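Local coordinates for protein xyloglucan-specific endo-beta-1,4-glucanase BoGH5A (Bacteroides ovatus, PDB 3ZMR) that cleaves the beta-1,4-glucan backbone of xyloglucan internally, with retention of anomeric configuration, releasing xyloglucan oligosaccharides, at residues I38-S43 against A73-S78; C45-T50 against V58-E63. All blocks are in the same frame, centred on the assembly; numbering follows the deposited sequence.

Contact 1: residues I38-S43 against A73-S78; sequences ISTSES and ATVTVS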
# COMPACT_ATOMS: atom_id res chain seq x y z
N ILE A 38 35.69 20.23 2.49
CA ILE A 38 34.61 19.85 3.42
C ILE A 38 34.51 18.33 3.60
O ILE A 38 34.54 17.58 2.65
CB ILE A 38 33.26 20.37 2.91
CG1 ILE A 38 33.27 21.90 2.88
CG2 ILE A 38 32.12 19.88 3.83
CD1 ILE A 38 31.99 22.51 2.33
N SER A 39 34.36 17.91 4.85
CA SER A 39 34.00 16.55 5.22
C SER A 39 32.87 16.64 6.26
O SER A 39 32.58 17.72 6.80
CB SER A 39 35.21 15.77 5.76
OG SER A 39 35.63 16.28 7.00
N THR A 40 32.23 15.50 6.48
CA THR A 40 31.24 15.35 7.56
C THR A 40 31.56 14.12 8.42
O THR A 40 32.24 13.18 7.99
CB THR A 40 29.77 15.22 7.05
OG1 THR A 40 29.49 13.86 6.72
CG2 THR A 40 29.51 16.12 5.85
N SER A 41 31.01 14.12 9.63
CA SER A 41 31.33 13.11 10.63
C SER A 41 30.42 11.88 10.59
O SER A 41 30.66 10.91 11.30
CB SER A 41 31.29 13.74 12.03
OG SER A 41 29.95 14.01 12.41
N GLU A 42 29.35 11.93 9.78
CA GLU A 42 28.34 10.86 9.72
C GLU A 42 27.84 10.66 8.29
O GLU A 42 27.63 11.63 7.57
CB GLU A 42 27.15 11.16 10.64
CG GLU A 42 27.49 11.38 12.11
CD GLU A 42 27.95 10.12 12.83
OE1 GLU A 42 27.81 8.99 12.29
OE2 GLU A 42 28.44 10.25 13.96
N SER A 43 27.62 9.41 7.92
CA SER A 43 27.25 9.04 6.55
C SER A 43 25.87 9.55 6.16
O SER A 43 25.61 9.72 4.98
CB SER A 43 27.31 7.51 6.37
OG SER A 43 26.40 6.85 7.22
N ALA A 73 25.69 15.43 14.06
CA ALA A 73 26.89 15.30 13.24
C ALA A 73 27.61 16.64 13.20
O ALA A 73 27.12 17.69 13.69
CB ALA A 73 26.51 14.89 11.83
N THR A 74 28.82 16.60 12.66
CA THR A 74 29.52 17.85 12.32
C THR A 74 29.87 17.87 10.84
O THR A 74 29.94 16.83 10.17
CB THR A 74 30.81 18.05 13.15
OG1 THR A 74 31.70 16.96 12.90
CG2 THR A 74 30.49 18.13 14.62
N VAL A 75 30.04 19.09 10.35
CA VAL A 75 30.56 19.38 9.02
C VAL A 75 31.79 20.26 9.23
O VAL A 75 31.71 21.34 9.84
CB VAL A 75 29.51 20.11 8.15
CG1 VAL A 75 30.09 20.46 6.78
CG2 VAL A 75 28.26 19.25 7.98
N THR A 76 32.93 19.79 8.72
CA THR A 76 34.20 20.47 8.91
C THR A 76 34.68 21.09 7.62
O THR A 76 34.88 20.39 6.62
CB THR A 76 35.25 19.47 9.43
OG1 THR A 76 34.83 19.03 10.72
CG2 THR A 76 36.65 20.10 9.56
N VAL A 77 34.82 22.40 7.66
CA VAL A 77 35.36 23.18 6.53
C VAL A 77 36.81 23.54 6.86
O VAL A 77 37.10 24.09 7.92
CB VAL A 77 34.55 24.46 6.27
CG1 VAL A 77 34.95 25.07 4.95
CG2 VAL A 77 33.03 24.16 6.32
N SER A 78 37.72 23.26 5.93
CA SER A 78 39.14 23.48 6.19
C SER A 78 39.87 24.10 5.01
O SER A 78 39.45 23.96 3.86
CB SER A 78 39.80 22.17 6.59
OG SER A 78 39.72 21.22 5.57
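With chi1 at 72°, S41 tucks its hydroxyl between its own backbone N and carbonyl carbon, which swings OG over to the backbone of T74; in I38, CG2 stands anti to the backbone N (CG1 at chi1 -63°) and is carried to V75. The two strands run antiparallel. S39 and T76 form the hydrogen-bonded pair, S39 N to T76 O at 3.1 Å and T76 N to S39 O at 2.8 Å, while I38 with V77 and T40 with V75 are the non-hydrogen-bonded pairs on either side.

One rung further, 38-43 is leaving the sheet. S41 N still reaches T74 O at 3.0 Å, but the return bond is made by a side chain: T74 N donates to S41 OG at 2.8 Å and a nearly straight 170°. Serine suits this place because its short arm puts an acceptor where a strand carbonyl would otherwise be.

The face of I38, T40, V75 and V77 is largely apolar. I38 CG2 lies against V75 CG1 at 3.6 Å, its CG1 runs alongside V77, 4.1 Å from V77 CG1 and from V77 CG2, and T40 turns CG2 alongside V75 CG2. Beta-branched residues favour extended backbone and fill this layer, which S47, V58 and I60 help to cover. E42 lays the aliphatic CG of its bent chain on A73 CB at 3.7 Å.

T40 OG1 bonds to C45 O, tying the strand's end to the next strand. Where strand 36-40 runs into the loop, the S41 hydroxyl gives the N-H of T74 an acceptor, while the hydrocarbon stays on the face of I38 and V75.

Contact 2: residues C45-T50 against V58-E63; sequences CKSSHT and VNITVE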
# COMPACT_ATOMS: atom_id res chain seq x y z
N CYS A 45 24.70 12.51 6.83
CA CYS A 45 24.86 13.93 6.60
C CYS A 45 25.89 14.12 5.47
O CYS A 45 27.05 13.72 5.59
CB CYS A 45 25.32 14.62 7.88
SG CYS A 45 25.53 16.40 7.73
N LYS A 46 25.43 14.69 4.37
CA LYS A 46 26.27 14.86 3.19
C LYS A 46 26.42 16.32 2.79
O LYS A 46 25.50 17.12 2.89
CB LYS A 46 25.74 14.04 2.00
CG LYS A 46 25.93 12.52 2.14
CD LYS A 46 27.40 12.12 2.23
CE LYS A 46 27.57 10.62 2.41
NZ LYS A 46 28.93 10.27 2.91
N SER A 47 27.62 16.65 2.34
CA SER A 47 27.93 17.92 1.68
C SER A 47 27.91 17.73 0.17
O SER A 47 28.42 16.73 -0.35
CB SER A 47 29.31 18.45 2.09
OG SER A 47 29.66 19.61 1.36
N SER A 48 27.35 18.69 -0.55
CA SER A 48 27.38 18.66 -2.03
C SER A 48 28.81 18.77 -2.59
O SER A 48 29.09 18.35 -3.73
CB SER A 48 26.56 19.82 -2.59
OG SER A 48 27.02 21.05 -2.09
N HIS A 49 29.71 19.32 -1.77
CA HIS A 49 31.10 19.63 -2.18
C HIS A 49 32.07 19.00 -1.22
O HIS A 49 31.86 19.04 -0.00
CB HIS A 49 31.34 21.14 -2.20
CG HIS A 49 30.59 21.85 -3.28
ND1 HIS A 49 29.23 22.07 -3.23
CD2 HIS A 49 31.02 22.43 -4.44
CE1 HIS A 49 28.86 22.72 -4.32
NE2 HIS A 49 29.93 22.97 -5.06
N THR A 50 33.14 18.43 -1.77
CA THR A 50 34.29 17.94 -0.98
C THR A 50 35.44 18.94 -1.06
O THR A 50 36.18 19.13 -0.11
CB THR A 50 34.80 16.57 -1.48
OG1 THR A 50 35.22 16.66 -2.85
CG2 THR A 50 33.75 15.52 -1.35
N VAL A 58 26.83 25.81 -0.95
CA VAL A 58 27.05 24.40 -0.67
C VAL A 58 25.80 23.85 0.02
O VAL A 58 25.24 24.49 0.91
CB VAL A 58 28.27 24.19 0.27
CG1 VAL A 58 28.45 22.72 0.69
CG2 VAL A 58 29.54 24.69 -0.42
N ASN A 59 25.37 22.68 -0.42
CA ASN A 59 24.22 22.02 0.19
C ASN A 59 24.62 21.03 1.26
O ASN A 59 25.56 20.26 1.10
CB ASN A 59 23.35 21.34 -0.84
CG ASN A 59 22.33 22.27 -1.44
OD1 ASN A 59 22.55 23.46 -1.63
ND2 ASN A 59 21.19 21.70 -1.76
N ILE A 60 23.93 21.12 2.38
CA ILE A 60 24.02 20.10 3.43
C ILE A 60 22.70 19.32 3.40
O ILE A 60 21.62 19.92 3.53
CB ILE A 60 24.28 20.72 4.82
CG1 ILE A 60 25.56 21.57 4.81
CG2 ILE A 60 24.37 19.62 5.88
CD1 ILE A 60 26.84 20.85 4.39
N THR A 61 22.80 18.01 3.18
CA THR A 61 21.65 17.14 2.98
C THR A 61 21.67 16.02 4.01
O THR A 61 22.70 15.38 4.27
CB THR A 61 21.65 16.54 1.55
OG1 THR A 61 21.79 17.61 0.60
CG2 THR A 61 20.34 15.77 1.26
N VAL A 62 20.51 15.78 4.62
CA VAL A 62 20.36 14.69 5.56
C VAL A 62 19.42 13.64 4.99
O VAL A 62 18.41 13.95 4.34
CB VAL A 62 19.86 15.16 6.95
CG1 VAL A 62 20.86 16.14 7.58
CG2 VAL A 62 18.44 15.75 6.89
N GLU A 63 19.76 12.39 5.30
CA GLU A 63 18.85 11.28 5.07
C GLU A 63 17.71 11.33 6.07
O GLU A 63 17.82 11.93 7.14
CB GLU A 63 19.60 9.95 5.22
CG GLU A 63 20.61 9.68 4.13
CD GLU A 63 21.43 8.42 4.34
OE1 GLU A 63 21.35 7.80 5.44
OE2 GLU A 63 22.17 8.04 3.40
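S48 and V58-N59 meet where strand 45-47 gives way to a turn. S48 OG, held between its own N and carbonyl carbon (chi1 56°), accepts the N-H of N59 at 2.9 Å, and S48 N gives its hydrogen to N59 O. The same hydroxyl lies in the ring plane of H49, at its edge, 2.7 Å from ND1; either atom could be the donor. This bond helps fix the imidazole's rotation beside V58, whose CG2 approaches ND1 obliquely at 3.9 Å.

S47 takes the other course, with OG anti to its backbone N (chi1 175°). That direction lets it donate to H49 O at 2.6 Å, on a lone pair in the carbonyl plane, while OG also touches V58 CG1 at 3.4 Å. Serine is small enough to bond back to H49 O and still lie against V58 CG1.

Deeper in the pair, K46 and T61 exchange two main-chain bonds. C45 directs SG onto I60 CG2 at 3.9 Å, and I60, bent at chi2, brings CD1 to S47 CA and CB. Cysteine and isoleucine are apt on this buried side, whereas K46 leads its amine away on the other.

On its other flank strand 55-62 pairs with 24-31, V58 bonding to I28 through the backbone; with 45-47 they form the three-stranded antiparallel sheet of the BACON domain's beta-sandwich.

How the contacts relate
Contacts 1 and 2, their centres about 9 Å apart, belong to the two sheets of one BACON domain. The chain passes from 36-40 in one sheet straight to 45-47 in the other, and at this crossing T40 OG1 is 2.7 Å from C45 O. A separate tie, the probable hydrogen bond of I38 N to T50 O at 2.9 Å, forms where the chain of contact 2 returns beside strand 36-40. Between the sheets, I38 CG2 packs on S47 OG at 3.5 Å, and V75 meets C45 and I60. Neither contact lies near the substrate-binding cleft of the catalytic barrel; the domain does not bind carbohydrate and may serve to hold that barrel away from the cell surface.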